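Putative creatinine amidohydrolase (Bacteroides fragilis, PDB 3LUB) probably hydrolyses carbon-nitrogen bonds other than peptide bonds in linear amides, as a zinc-dependent member of the creatininase superfamily. Local coordinates at residues F[11-14]-F[15-18]. Residues are numbered along the deposited sequence; the frame is centred on the assembly and turned at random.
Sequences SCLG and KVKE
The short helix 13-16 starts after the N-cap residue C12, whose carbonyl and that of L13 receive the backbone N-H groups of K15, V16 and K17. C12 O faces two donors, K15 N at 3.2 Å and V16 N at 3.3 Å, but both bonds are weak, the first with an N-H...O angle of 129°. The shortest of the four, 2.9 Å from K17 N to L13 O, is still bent at the hydrogen (134°); a weak bond from V16 N reaches the same oxygen. In the creatininase fold this turn lies away from the zinc sites and precedes strand 23-28 of the parallel sheet, with S11 and V16 both packing on M67 of strand 66-68. C12 SG sits between its own N and carbonyl carbon (chi1 58°), a torsion that swings the sulfur to 3.9 Å from K15 N without a bond being formed. Along the side of the turn, L13 CD1 lies 3.7 Å from K17 CB, the two side chains slanting across each other, and 4.2 Å from V16 CG2, where the two side chains cross at about a right angle. Such i to i+3 and i to i+4 spacing is that of side chains on one helical face. S11, just before the cap, brings its hydroxyl OG to within 3.1 Å of V16 CG1, a close polar-to-methyl approach; that OG is hydrogen-bonded to K4 O. A second subunit covers the turn, its N35 packing on L13 and its Y40 on V16, and S11 and G14 make backbone hydrogen bonds to it.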
loop_
_atom_site.group_PDB
_atom_site.type_symbol
_atom_site.label_atom_id
_atom_site.label_comp_id
_atom_site.label_asym_id
_atom_site.label_seq_id
_atom_site.Cartn_x
_atom_site.Cartn_y
_atom_site.Cartn_z
ATOM N N SER F 11 1.627 34.392 -1.968
ATOM C CA SER F 11 0.615 34.772 -2.955
ATOM C C SER F 11 -0.845 34.498 -2.523
ATOM O O SER F 11 -1.103 33.840 -1.528
ATOM C CB SER F 11 0.898 34.060 -4.257
ATOM O OG SER F 11 0.101 34.591 -5.303
ATOM N N CYS F 12 -1.804 35.031 -3.275
ATOM C CA CYS F 12 -3.223 34.799 -2.988
ATOM C C CYS F 12 -3.986 34.649 -4.284
ATOM O O CYS F 12 -3.509 35.026 -5.334
ATOM C CB CYS F 12 -3.794 35.957 -2.184
ATOM S SG CYS F 12 -3.610 37.529 -3.066
ATOM N N LEU F 13 -5.175 34.072 -4.204
ATOM C CA LEU F 13 -5.938 33.779 -5.387
ATOM C C LEU F 13 -6.177 35.017 -6.267
ATOM O O LEU F 13 -6.177 34.898 -7.470
ATOM C CB LEU F 13 -7.273 33.101 -5.012
ATOM C CG LEU F 13 -8.189 32.714 -6.182
ATOM C CD1 LEU F 13 -7.455 31.737 -7.161
ATOM C CD2 LEU F 13 -9.505 32.146 -5.663
ATOM N N GLY F 14 -6.406 36.179 -5.664
ATOM C CA GLY F 14 -6.719 37.418 -6.409
ATOM C C GLY F 14 -5.613 37.808 -7.376
ATOM O O GLY F 14 -5.879 38.200 -8.538
ATOM N N LYS F 15 -4.373 37.615 -6.923
ATOM C CA LYS F 15 -3.200 37.932 -7.729
ATOM C C LYS F 15 -2.947 36.898 -8.824
ATOM O O LYS F 15 -2.472 37.237 -9.911
ATOM C CB LYS F 15 -1.966 38.074 -6.843
ATOM C CG LYS F 15 -0.674 38.430 -7.626
ATOM C CD LYS F 15 -0.786 39.808 -8.318
ATOM C CE LYS F 15 0.566 40.395 -8.764
ATOM N NZ LYS F 15 1.299 41.078 -7.649
ATOM N N VAL F 16 -3.278 35.637 -8.577
ATOM C CA VAL F 16 -2.926 34.606 -9.548
ATOM C C VAL F 16 -4.035 34.257 -10.530
ATOM O O VAL F 16 -3.747 33.780 -11.621
ATOM C CB VAL F 16 -2.407 33.323 -8.868
ATOM C CG1 VAL F 16 -1.420 33.676 -7.792
ATOM C CG2 VAL F 16 -3.541 32.509 -8.313
ATOM N N LYS F 17 -5.295 34.532 -10.187
ATOM C CA LYS F 17 -6.406 33.934 -10.923
ATOM C C LYS F 17 -6.608 34.401 -12.397
ATOM O O LYS F 17 -7.223 33.692 -13.202
ATOM C CB LYS F 17 -7.722 34.022 -10.119
ATOM C CG LYS F 17 -8.364 35.395 -10.003
ATOM C CD LYS F 17 -9.868 35.278 -9.691
ATOM C CE LYS F 17 -10.585 36.629 -9.914
ATOM N NZ LYS F 17 -12.047 36.612 -9.597
ATOM N N GLU F 18 -6.089 35.562 -12.767
ATOM C CA GLU F 18 -6.228 36.003 -14.166
ATOM C C GLU F 18 -4.919 35.923 -15.002
ATOM O O GLU F 18 -4.816 36.517 -16.095
ATOM C CB GLU F 18 -6.825 37.404 -14.178
ATOM C CG GLU F 18 -8.289 37.397 -13.667
ATOM C CD GLU F 18 -8.644 38.653 -12.910
ATOM O OE1 GLU F 18 -8.004 39.696 -13.180
ATOM O OE2 GLU F 18 -9.568 38.595 -12.055
#